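PDB 3FJ1: putative phosphosugar isomerase from Silicibacter pomeroyi DSS-3, which is of unproven function but, with its two SIS domains, probably binds phosphosugars or related carbohydrate derivatives, possibly as an isomerase or an aminotransferase. Local coordinates for residues S79-Y84 with V108-N113; D85-L90 with A114-A119; V46-R51 with V73-P78. All coordinates share one frame; numbering follows the deposited sequence.

Contact 1 (S79-Y84 with V108-N113); sequences SVASVY and VAMTRN
Ala81 aims its methyl at helix 105-116, and this single carbon carries most of the contact. Its CB stands 3.5 Å from Met110 CA, so it meets the backbone of the facing helix as well as side chains. The Ala81 and Met110 CA atoms are correspondingly close, 5.0 Å apart.

Three side chains surround the methyl from widely different directions. Met110, present as selenomethionine, starts with CG anti to the backbone N (chi1 -174°) and then bends at chi2 and chi3, which lays its end alongside Ala81: SE comes within 3.8 Å of Ala81 CB. The same selenium touches Val80, 4.2 Å from its CB, and thus bridges two consecutive residues of the short helix. Asn113 presents its amide nitrogen from another quarter, ND2 lying 3.2 Å from Ala81 CB; seen from that methyl, ND2 and SE are about 123° apart. Chi1 of -82° sets the Asn113 amide beside its own backbone N. ND2 donates to Asp85 OD1, whereas at Ala81 it meets carbon, and that approach is packing. Ala109 supplies the third neighbour, its CB 4.4 Å from Ala81 CB, and also meets Ser82, with 4.2 Å between the two CB atoms.

No hydrogen bond crosses between 79-84 and 108-113; the 219 Å² buried directly between them comes from van der Waals packing. Ser82 OG makes weak hydrogen bonds to Asp106 OD1 and to Pro78 O.

Within the SIS domain, helix 105-116 lies against the parallel sheet, where Met110 and Thr111 pack on Val49 of strand 45-49 and Thr111 also reaches Leu132 of helix 131-134. The short helix 79-82 covers another flank of it and is itself met by Glu66, Arg213 and Gly214 of the second subunit.

Contact 2 (D85-L90 with A114-A119); sequences DARLRL and AGRDGA
Asp117 and Leu90 form the close-packed half of this contact. The backbone N of Leu88 donates to Asp117 OD2 over 3.0 Å, coming from above the carboxylate plane, while Arg116 NH2 reaches the same oxygen from the opposite face. Leu90 N bonds to Asp117 O, also 3.0 Å away, and Leu90 CD1 settles on Ala114 CB at 3.8 Å. Helix 105-116 ends here in a Schellman motif, with Ala119 N bonded to Ala114 O and Gly118 N to Gly115 O; Gly118, at phi 109°, is its C-prime residue.

The other half faces solvent and is held by charge and stacking rather than by close apolar packing. Arg87, bent at chi2, lays its guanidinium flat over one face of that of Arg116, centres 3.7 Å apart and planes within 1°. At the edge of the Arg116 group, NH1 forms a salt bridge with Asp85 OD1 (2.8 Å), and NE completes a side-on grip on Asp117 through OD1 (2.9 Å). One water links Arg87 NH1 to Asp117 OD1.

Two edges of the Arg116 guanidinium are engaged by carboxylates, which should restrict its rotation. The two acids are likely to offset the charge of the stacked arginines and make their close approach tolerable.

Contact 3 (V46-R51 with V73-P78); sequences VATVAR and VASLGP. With EDO (1,2-ethanediol), chain J.
Thr48 holds OG1 between its backbone N and carbonyl carbon (chi1 61°), which turns CG2 across to Val73, 3.7 Å from its CG1, and OG1 toward Ser75. Ser75 in turn places OG anti to its own N (chi1 170°), and one water joins the two hydroxyls, 2.8 Å from Thr48 OG1 and 2.7 Å from Ser75 OG. Beside them Val46 and Val73 point the same way, side by side.

The backbones pair as parallel strands at 28°: Ala74 N donates to Val46 O (2.8 Å), Thr48 N to Ala74 O (2.9 Å) and Leu76 N to Thr48 O (3.0 Å). They are the two strands of a beta-alpha-beta crossover through helix 53-69, which packs on the Thr48 and Val73 side by way of Cys58 and Ser62. Strand 73-75 is an edge strand of its five-stranded sheet within this chain, and Ala74 touches Val73 of the second subunit.

On the other face Ala47 CB meets Leu76 CD1 at 3.7 Å. Farther along, where direct pairing stops, a second water accepts from Ala50 N and donates to Leu76 O. Gly77 N donates almost straight, over 2.9 Å, to O2 of an ethanediol, probably from the crystallisation liquor, which also bonds to Glu66 of the second subunit.

All three contacts belong to the first SIS domain and border the second subunit. Contact 3 lies nearest the chain's centre, about 15 Å between centres, against about 24 and 27 Å for contacts 1 and 2; contacts 1 and 3 are both buried, contact 2 partly exposed. Contact 3 relies on regular backbone bonds within the sheet, contact 1 on apolar packing, and contact 2 on charges and a helix end. Contacts 1 and 2 follow the same helix, 105-116, and are joined again by Val80 O with Ala86 N, a probable hydrogen bond. Met110 reaches from contact 1 to Leu76 of contact 3, and Leu88 of contact 2 packs on that same leucine.

Contact 1 (S79-Y84 with V108-N113)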
ATOM      1  N   SER A  79      -4.388  13.225   1.377  1.00  9.40           N
ATOM      2  CA  SER A  79      -4.557  14.288   0.358  1.00  9.70           C
ATOM      3  C   SER A  79      -6.022  14.530   0.011  1.00  8.70           C
ATOM      4  O   SER A  79      -6.390  15.648  -0.378  1.00  8.79           O
ATOM      5  CB  SER A  79      -3.763  13.989  -0.912  1.00 10.10           C
ATOM      6  OG  SER A  79      -4.284  12.890  -1.675  1.00 10.87           O
ATOM      7  N   VAL A  80      -6.855  13.503   0.180  1.00  8.88           N
ATOM      8  CA  VAL A  80      -8.296  13.630  -0.087  1.00  8.49           C
ATOM      9  C   VAL A  80      -8.889  14.798   0.707  1.00  8.56           C
ATOM     10  O   VAL A  80      -9.770  15.515   0.222  1.00 10.23           O
ATOM     11  CB  VAL A  80      -9.032  12.300   0.142  1.00  8.97           C
ATOM     12  CG1 VAL A  80     -10.527  12.485   0.049  1.00  8.96           C
ATOM     13  CG2 VAL A  80      -8.572  11.267  -0.918  1.00  8.35           C
ATOM     14  N   ALA A  81      -8.375  14.986   1.921  1.00  8.63           N
ATOM     15  CA  ALA A  81      -8.757  16.142   2.743  1.00  8.91           C
ATOM     16  C   ALA A  81      -7.841  17.345   2.524  1.00  9.07           C
ATOM     17  O   ALA A  81      -8.303  18.472   2.247  1.00  9.99           O
ATOM     18  CB  ALA A  81      -8.755  15.776   4.216  1.00  9.12           C
ATOM     19  N   SER A  82      -6.541  17.115   2.668  1.00  9.57           N
ATOM     20  CA  SER A  82      -5.562  18.228   2.729  1.00 10.00           C
ATOM     21  C   SER A  82      -5.301  18.935   1.405  1.00 10.33           C
ATOM     22  O   SER A  82      -4.914  20.117   1.395  1.00 10.54           O
ATOM     23  CB  SER A  82      -4.230  17.745   3.329  1.00 10.19           C
ATOM     24  OG  SER A  82      -3.546  16.912   2.406  1.00  9.87           O
ATOM     25  N   VAL A  83      -5.474  18.221   0.295  1.00  9.71           N
ATOM     26  CA  VAL A  83      -5.314  18.818  -1.026  1.00  9.66           C
ATOM     27  C   VAL A  83      -6.671  19.101  -1.673  1.00  9.96           C
ATOM     28  O   VAL A  83      -6.941  20.226  -2.101  1.00 10.43           O
ATOM     29  CB  VAL A  83      -4.405  17.928  -1.935  1.00  8.87           C
ATOM     30  CG1 VAL A  83      -4.362  18.464  -3.360  1.00  8.39           C
ATOM     31  CG2 VAL A  83      -3.002  17.841  -1.340  1.00  8.08           C
ATOM     32  N   TYR A  84      -7.542  18.102  -1.728  1.00  9.94           N
ATOM     33  CA  TYR A  84      -8.816  18.240  -2.452  1.00  9.85           C
ATOM     34  C   TYR A  84     -10.005  18.711  -1.611  1.00 10.55           C
ATOM     35  O   TYR A  84     -11.012  19.157  -2.173  1.00 11.00           O
ATOM     36  CB  TYR A  84      -9.196  16.907  -3.097  1.00  9.33           C
ATOM     37  CG  TYR A  84      -8.137  16.364  -4.023  1.00  8.86           C
ATOM     38  CD1 TYR A  84      -8.005  16.838  -5.332  1.00  8.57           C
ATOM     39  CD2 TYR A  84      -7.253  15.405  -3.580  1.00  9.25           C
ATOM     40  CE1 TYR A  84      -7.022  16.329  -6.172  1.00  8.80           C
ATOM     41  CE2 TYR A  84      -6.275  14.880  -4.417  1.00  9.26           C
ATOM     42  CZ  TYR A  84      -6.161  15.355  -5.702  1.00  8.63           C
ATOM     43  OH  TYR A  84      -5.202  14.817  -6.502  1.00  8.52           O
ATOM     44  N   VAL A 108      -4.086  15.246  10.670  1.00 10.44           N
ATOM     45  CA  VAL A 108      -5.044  16.069  11.401  1.00 10.27           C
ATOM     46  C   VAL A 108      -6.185  16.493  10.470  1.00  9.74           C
ATOM     47  O   VAL A 108      -7.369  16.403  10.843  1.00  9.77           O
ATOM     48  CB  VAL A 108      -4.332  17.296  12.054  1.00 10.13           C
ATOM     49  CG1 VAL A 108      -5.337  18.273  12.650  1.00 11.00           C
ATOM     50  CG2 VAL A 108      -3.358  16.832  13.150  1.00  9.97           C
ATOM     51  N   ALA A 109      -5.848  16.905   9.240  1.00 10.94           N
ATOM     52  CA  ALA A 109      -6.847  17.359   8.271  1.00 10.49           C
ATOM     53  C   ALA A 109      -7.810  16.253   7.851  1.00 10.57           C
ATOM     54  O   ALA A 109      -9.003  16.489   7.748  1.00 10.63           O
ATOM     55  CB  ALA A 109      -6.201  17.975   7.043  1.00 10.64           C
HETATM   56  N   MSE A 110      -7.274  15.069   7.583  1.00 10.75           N
HETATM   57  CA  MSE A 110      -8.078  13.954   7.153  1.00 10.31           C
HETATM   58  C   MSE A 110      -8.993  13.512   8.302  1.00 10.16           C
HETATM   59  O   MSE A 110     -10.199  13.247   8.091  1.00  9.88           O
HETATM   60  CB  MSE A 110      -7.172  12.837   6.655  1.00 11.39           C
HETATM   61  CG  MSE A 110      -7.880  11.670   6.037  1.00 11.91           C
HETATM   62 SE   MSE A 110      -8.781  12.011   4.314  1.00 16.49          SE
HETATM   63  CE  MSE A 110     -10.448  12.299   5.202  1.00  7.23           C
ATOM     64  N   THR A 111      -8.438  13.463   9.502  1.00 10.08           N
ATOM     65  CA  THR A 111      -9.213  13.085  10.680  1.00 10.20           C
ATOM     66  C   THR A 111     -10.303  14.120  10.987  1.00 10.19           C
ATOM     67  O   THR A 111     -11.434  13.745  11.273  1.00  9.45           O
ATOM     68  CB  THR A 111      -8.324  12.817  11.900  1.00 10.64           C
ATOM     69  OG1 THR A 111      -7.295  11.885  11.545  1.00 10.63           O
ATOM     70  CG2 THR A 111      -9.168  12.283  13.062  1.00 10.73           C
ATOM     71  N   ARG A 112      -9.979  15.398  10.825  1.00 10.62           N
ATOM     72  CA  ARG A 112     -10.947  16.472  11.025  0.50 10.68           C
ATOM     73  C   ARG A 112     -12.097  16.365  10.016  1.00 10.79           C
ATOM     74  O   ARG A 112     -13.279  16.449  10.381  1.00 10.16           O
ATOM     75  CB  ARG A 112     -10.270  17.855  10.911  0.50 11.02           C
ATOM     76  CG  ARG A 112     -11.241  19.026  11.078  0.50 11.08           C
ATOM     77  CD  ARG A 112     -10.541  20.393  11.095  0.50 11.45           C
ATOM     78  NE  ARG A 112      -9.922  20.725   9.805  0.50 11.47           N
ATOM     79  CZ  ARG A 112      -8.609  20.843   9.575  0.50 12.31           C
ATOM     80  NH1 ARG A 112      -7.711  20.683  10.550  0.50 12.33           N
ATOM     81  NH2 ARG A 112      -8.180  21.131   8.336  0.50 12.21           N
ATOM     82  N   ASN A 113     -11.749  16.169   8.751  1.00 10.11           N
ATOM     83  CA  ASN A 113     -12.733  16.049   7.673  1.00 10.47           C
ATOM     84  C   ASN A 113     -13.612  14.826   7.848  1.00 10.04           C
ATOM     85  O   ASN A 113     -14.825  14.857   7.561  1.00 10.48           O
ATOM     86  CB  ASN A 113     -12.056  16.026   6.281  1.00 10.27           C
ATOM     87  CG  ASN A 113     -11.722  17.443   5.761  1.00 10.80           C
ATOM     88  OD1 ASN A 113     -11.676  18.418   6.543  1.00  9.97           O
ATOM     89  ND2 ASN A 113     -11.460  17.556   4.450  1.00  9.65           N
TER

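Contact 2 (D85-L90 with A114-A119)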
ATOM      1  N   ASP A  85      -9.886  18.581  -0.291  1.00 10.69           N
ATOM      2  CA  ASP A  85     -10.984  18.853   0.645  1.00 11.79           C
ATOM      3  C   ASP A  85     -12.298  18.264   0.124  1.00 11.59           C
ATOM      4  O   ASP A  85     -13.311  18.955   0.055  1.00 13.33           O
ATOM      5  CB  ASP A  85     -11.130  20.357   0.899  1.00 11.78           C
ATOM      6  CG  ASP A  85     -12.034  20.675   2.070  1.00 12.95           C
ATOM      7  OD1 ASP A  85     -12.221  19.825   2.966  1.00 11.79           O
ATOM      8  OD2 ASP A  85     -12.537  21.823   2.083  1.00 13.31           O
ATOM      9  N   ALA A  86     -12.271  16.988  -0.256  1.00 10.96           N
ATOM     10  CA  ALA A  86     -13.438  16.306  -0.742  1.00 11.29           C
ATOM     11  C   ALA A  86     -14.397  16.017   0.412  1.00 12.22           C
ATOM     12  O   ALA A  86     -13.992  15.831   1.591  1.00 12.42           O
ATOM     13  CB  ALA A  86     -13.040  14.991  -1.482  1.00 10.54           C
ATOM     14  N   ARG A  87     -15.680  16.002   0.069  1.00 12.92           N
ATOM     15  CA  ARG A  87     -16.730  15.634   0.996  1.00 14.61           C
ATOM     16  C   ARG A  87     -16.990  14.149   0.819  1.00 14.32           C
ATOM     17  O   ARG A  87     -17.416  13.721  -0.257  1.00 15.75           O
ATOM     18  CB  ARG A  87     -18.004  16.425   0.686  1.00 16.63           C
ATOM     19  CG  ARG A  87     -17.841  17.885   0.993  1.00 18.84           C
ATOM     20  CD  ARG A  87     -18.099  18.177   2.447  1.00 20.89           C
ATOM     21  NE  ARG A  87     -17.754  19.560   2.766  1.00 22.12           N
ATOM     22  CZ  ARG A  87     -18.261  20.241   3.795  1.00 22.89           C
ATOM     23  NH1 ARG A  87     -19.177  19.701   4.595  1.00 23.60           N
ATOM     24  NH2 ARG A  87     -17.874  21.495   4.005  1.00 22.99           N
ATOM     25  N   LEU A  88     -16.694  13.371   1.853  1.00 14.10           N
ATOM     26  CA  LEU A  88     -16.907  11.927   1.849  1.00 13.89           C
ATOM     27  C   LEU A  88     -18.181  11.560   2.612  1.00 14.38           C
ATOM     28  O   LEU A  88     -18.681  12.336   3.432  1.00 14.47           O
ATOM     29  CB  LEU A  88     -15.692  11.195   2.458  1.00 13.80           C
ATOM     30  CG  LEU A  88     -14.347  11.377   1.719  1.00 14.32           C
ATOM     31  CD1 LEU A  88     -13.288  10.522   2.342  1.00 12.40           C
ATOM     32  CD2 LEU A  88     -14.498  11.020   0.258  1.00 13.69           C
ATOM     33  N   ARG A  89     -18.724  10.393   2.286  1.00 14.52           N
ATOM     34  CA  ARG A  89     -19.891   9.849   2.966  1.00 15.77           C
ATOM     35  C   ARG A  89     -19.367   8.910   4.027  1.00 15.04           C
ATOM     36  O   ARG A  89     -19.054   7.751   3.745  1.00 15.53           O
ATOM     37  CB  ARG A  89     -20.800   9.150   1.963  1.00 17.36           C
ATOM     38  CG  ARG A  89     -21.357  10.170   0.994  1.00 18.93           C
ATOM     39  CD  ARG A  89     -21.998   9.584  -0.248  1.00 20.91           C
ATOM     40  NE  ARG A  89     -23.036   8.600   0.059  1.00 21.87           N
ATOM     41  CZ  ARG A  89     -23.953   8.181  -0.812  1.00 22.57           C
ATOM     42  NH1 ARG A  89     -24.013   8.684  -2.037  1.00 23.39           N
ATOM     43  NH2 ARG A  89     -24.841   7.279  -0.432  1.00 22.84           N
ATOM     44  N   LEU A  90     -19.245   9.429   5.256  1.00 14.39           N
ATOM     45  CA  LEU A  90     -18.674   8.662   6.360  1.00 13.85           C
ATOM     46  C   LEU A  90     -19.604   8.452   7.574  1.00 14.38           C
ATOM     47  O   LEU A  90     -19.144   8.059   8.655  1.00 11.89           O
ATOM     48  CB  LEU A  90     -17.338   9.275   6.790  1.00 13.70           C
ATOM     49  CG  LEU A  90     -16.227   9.230   5.732  1.00 13.66           C
ATOM     50  CD1 LEU A  90     -14.980  10.010   6.199  1.00 13.31           C
ATOM     51  CD2 LEU A  90     -15.867   7.804   5.431  1.00 13.63           C
ATOM     52  N   ALA A 114     -12.992  13.733   8.272  1.00 10.45           N
ATOM     53  CA  ALA A 114     -13.745  12.494   8.520  1.00 10.51           C
ATOM     54  C   ALA A 114     -14.897  12.757   9.513  1.00 11.27           C
ATOM     55  O   ALA A 114     -16.019  12.311   9.278  1.00 11.69           O
ATOM     56  CB  ALA A 114     -12.824  11.410   9.031  1.00 10.70           C
ATOM     57  N   GLY A 115     -14.590  13.442  10.621  1.00 11.74           N
ATOM     58  CA  GLY A 115     -15.585  13.839  11.634  1.00 11.91           C
ATOM     59  C   GLY A 115     -16.652  14.746  11.052  1.00 11.48           C
ATOM     60  O   GLY A 115     -17.844  14.527  11.242  1.00 12.79           O
ATOM     61  N   ARG A 116     -16.221  15.772  10.319  1.00 11.81           N
ATOM     62  CA  ARG A 116     -17.133  16.665   9.633  1.00 12.12           C
ATOM     63  C   ARG A 116     -18.103  15.861   8.748  1.00 12.25           C
ATOM     64  O   ARG A 116     -19.294  16.156   8.679  1.00 12.46           O
ATOM     65  CB  ARG A 116     -16.321  17.640   8.754  1.00 12.33           C
ATOM     66  CG  ARG A 116     -17.138  18.671   7.916  1.00 12.47           C
ATOM     67  CD  ARG A 116     -16.326  19.245   6.774  1.00 12.27           C
ATOM     68  NE  ARG A 116     -16.004  18.263   5.742  1.00 12.98           N
ATOM     69  CZ  ARG A 116     -15.128  18.461   4.753  1.00 12.74           C
ATOM     70  NH1 ARG A 116     -14.487  19.609   4.655  1.00 12.55           N
ATOM     71  NH2 ARG A 116     -14.872  17.508   3.868  1.00 13.35           N
ATOM     72  N   ASP A 117     -17.575  14.838   8.085  1.00 12.24           N
ATOM     73  CA  ASP A 117     -18.339  14.005   7.160  1.00 11.94           C
ATOM     74  C   ASP A 117     -19.049  12.775   7.756  1.00 11.81           C
ATOM     75  O   ASP A 117     -19.521  11.886   6.997  1.00 11.77           O
ATOM     76  CB  ASP A 117     -17.447  13.635   5.993  1.00 12.63           C
ATOM     77  CG  ASP A 117     -17.012  14.851   5.189  1.00 12.77           C
ATOM     78  OD1 ASP A 117     -17.636  15.927   5.331  1.00 12.19           O
ATOM     79  OD2 ASP A 117     -16.023  14.729   4.426  1.00 13.78           O
ATOM     80  N   GLY A 118     -19.154  12.760   9.087  1.00 11.35           N
ATOM     81  CA  GLY A 118     -19.982  11.789   9.813  1.00 11.61           C
ATOM     82  C   GLY A 118     -19.358  10.694  10.629  1.00 11.37           C
ATOM     83  O   GLY A 118     -20.087   9.982  11.329  1.00 11.67           O
ATOM     84  N   ALA A 119     -18.042  10.534  10.543  1.00 11.84           N
ATOM     85  CA  ALA A 119     -17.362   9.419  11.208  1.00 10.74           C
ATOM     86  C   ALA A 119     -17.186   9.691  12.696  1.00 11.15           C
ATOM     87  O   ALA A 119     -17.157  10.864  13.125  1.00 10.17           O
ATOM     88  CB  ALA A 119     -15.987   9.152  10.579  1.00 10.37           C
TER
HETATM   89  O   HOH W   1     -20.036  16.887   4.970  1.00 28.29           O

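Contact 3 (V46-R51 with V73-P78)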
ATOM      1  N   VAL A  46     -14.993   0.880   8.624  1.00 10.90           N
ATOM      2  CA  VAL A  46     -13.865   1.544   9.266  1.00 10.20           C
ATOM      3  C   VAL A  46     -13.003   2.260   8.226  1.00 10.47           C
ATOM      4  O   VAL A  46     -12.758   1.715   7.148  1.00 10.59           O
ATOM      5  CB  VAL A  46     -12.978   0.538  10.021  1.00 10.39           C
ATOM      6  CG1 VAL A  46     -11.840   1.268  10.741  1.00  9.50           C
ATOM      7  CG2 VAL A  46     -13.817  -0.301  11.022  1.00 10.78           C
ATOM      8  N   ALA A  47     -12.510   3.451   8.565  1.00 10.02           N
ATOM      9  CA  ALA A  47     -11.548   4.167   7.736  1.00  9.87           C
ATOM     10  C   ALA A  47     -10.306   4.381   8.578  1.00 10.50           C
ATOM     11  O   ALA A  47     -10.423   4.601   9.776  1.00 12.75           O
ATOM     12  CB  ALA A  47     -12.087   5.507   7.257  1.00  9.26           C
ATOM     13  N   THR A  48      -9.123   4.232   7.996  1.00  8.88           N
ATOM     14  CA  THR A  48      -7.890   4.485   8.732  1.00  8.71           C
ATOM     15  C   THR A  48      -7.175   5.697   8.118  1.00  7.80           C
ATOM     16  O   THR A  48      -7.285   5.967   6.917  1.00  8.01           O
ATOM     17  CB  THR A  48      -6.921   3.287   8.802  1.00  8.40           C
ATOM     18  OG1 THR A  48      -6.525   2.923   7.473  1.00  9.13           O
ATOM     19  CG2 THR A  48      -7.565   2.059   9.553  1.00  8.59           C
ATOM     20  N   VAL A  49      -6.464   6.419   8.979  1.00  9.10           N
ATOM     21  CA  VAL A  49      -5.714   7.617   8.625  1.00  8.78           C
ATOM     22  C   VAL A  49      -4.336   7.529   9.314  1.00  8.84           C
ATOM     23  O   VAL A  49      -4.235   7.521  10.548  1.00  8.23           O
ATOM     24  CB  VAL A  49      -6.409   8.931   9.066  1.00  8.97           C
ATOM     25  CG1 VAL A  49      -5.613  10.166   8.602  1.00  7.31           C
ATOM     26  CG2 VAL A  49      -7.848   8.965   8.533  1.00  8.72           C
ATOM     27  N   ALA A  50      -3.279   7.486   8.514  1.00  8.44           N
ATOM     28  CA  ALA A  50      -1.943   7.318   9.044  1.00  8.59           C
ATOM     29  C   ALA A  50      -0.880   7.481   7.938  1.00  9.63           C
ATOM     30  O   ALA A  50      -1.182   7.423   6.730  1.00  9.30           O
ATOM     31  CB  ALA A  50      -1.796   5.902   9.696  1.00  8.64           C
ATOM     32  N   ARG A  51       0.367   7.631   8.372  1.00 10.80           N
ATOM     33  CA  ARG A  51       1.520   7.657   7.463  1.00 11.65           C
ATOM     34  C   ARG A  51       2.695   6.935   8.111  1.00 10.92           C
ATOM     35  O   ARG A  51       2.694   6.708   9.312  1.00  9.35           O
ATOM     36  CB  ARG A  51       1.928   9.094   7.141  1.00 14.05           C
ATOM     37  CG  ARG A  51       2.161   9.926   8.359  1.00 16.20           C
ATOM     38  CD  ARG A  51       2.340  11.367   8.007  1.00 18.89           C
ATOM     39  NE  ARG A  51       3.664  11.644   7.484  1.00 20.07           N
ATOM     40  CZ  ARG A  51       4.744  11.823   8.246  1.00 22.20           C
ATOM     41  NH1 ARG A  51       4.657  11.768   9.574  1.00 23.16           N
ATOM     42  NH2 ARG A  51       5.928  12.099   7.692  1.00 22.39           N
ATOM     43  N   VAL A  73     -12.420  -2.185   5.868  1.00  8.96           N
ATOM     44  CA  VAL A  73     -11.545  -1.098   6.323  1.00  8.48           C
ATOM     45  C   VAL A  73     -10.921  -0.392   5.120  1.00  8.74           C
ATOM     46  O   VAL A  73     -10.186  -0.999   4.322  1.00  8.60           O
ATOM     47  CB  VAL A  73     -10.430  -1.642   7.221  1.00  8.71           C
ATOM     48  CG1 VAL A  73      -9.575  -0.501   7.815  1.00  8.52           C
ATOM     49  CG2 VAL A  73     -11.030  -2.524   8.358  1.00  8.69           C
ATOM     50  N   ALA A  74     -11.248   0.872   4.977  1.00  8.28           N
ATOM     51  CA  ALA A  74     -10.713   1.683   3.910  1.00  9.17           C
ATOM     52  C   ALA A  74      -9.572   2.555   4.409  1.00  9.09           C
ATOM     53  O   ALA A  74      -9.759   3.329   5.355  1.00  9.96           O
ATOM     54  CB  ALA A  74     -11.815   2.591   3.340  1.00  9.04           C
ATOM     55  N   SER A  75      -8.406   2.465   3.766  1.00  9.51           N
ATOM     56  CA  SER A  75      -7.291   3.375   4.066  1.00  9.40           C
ATOM     57  C   SER A  75      -7.447   4.670   3.258  1.00  9.64           C
ATOM     58  O   SER A  75      -7.416   4.656   2.016  1.00 10.15           O
ATOM     59  CB  SER A  75      -5.946   2.719   3.718  1.00 10.09           C
ATOM     60  OG  SER A  75      -4.879   3.633   3.772  1.00 10.07           O
ATOM     61  N   LEU A  76      -7.648   5.775   3.965  1.00 10.36           N
ATOM     62  CA  LEU A  76      -7.860   7.056   3.354  1.00 10.02           C
ATOM     63  C   LEU A  76      -6.585   7.851   3.118  1.00  9.80           C
ATOM     64  O   LEU A  76      -5.874   8.197   4.066  1.00  9.98           O
ATOM     65  CB  LEU A  76      -8.816   7.898   4.221  1.00 10.60           C
ATOM     66  CG  LEU A  76     -10.267   7.439   4.439  1.00 11.17           C
ATOM     67  CD1 LEU A  76     -11.022   8.453   5.362  1.00 11.32           C
ATOM     68  CD2 LEU A  76     -10.984   7.192   3.112  1.00 12.67           C
ATOM     69  N   GLY A  77      -6.316   8.177   1.856  1.00  9.17           N
ATOM     70  CA  GLY A  77      -5.154   8.975   1.522  1.00  9.44           C
ATOM     71  C   GLY A  77      -5.370  10.381   2.055  1.00  9.23           C
ATOM     72  O   GLY A  77      -6.347  11.016   1.661  1.00  8.75           O
ATOM     73  N   PRO A  78      -4.485  10.879   2.953  1.00  8.76           N
ATOM     74  CA  PRO A  78      -4.781  12.202   3.558  1.00  9.15           C
ATOM     75  C   PRO A  78      -4.936  13.354   2.592  1.00  9.04           C
ATOM     76  O   PRO A  78      -5.580  14.332   2.931  1.00  8.15           O
ATOM     77  CB  PRO A  78      -3.635  12.412   4.554  1.00  9.29           C
ATOM     78  CG  PRO A  78      -3.113  10.986   4.868  1.00  9.44           C
ATOM     79  CD  PRO A  78      -3.261  10.275   3.540  1.00  9.42           C
TER
HETATM   80  C1  EDO J 347      -7.399   6.359  -2.421  1.00 23.65           C
HETATM   81  O1  EDO J 347      -7.710   5.059  -1.880  1.00 25.84           O
HETATM   82  C2  EDO J 347      -7.041   7.329  -1.310  1.00 22.75           C
HETATM   83  O2  EDO J 347      -8.048   7.427  -0.318  1.00 19.73           O
HETATM   84  O   HOH W   2      -4.355   4.352   6.350  1.00  9.62           O
HETATM   85  O   HOH W   3      -4.074   6.970   5.613  1.00  8.70           O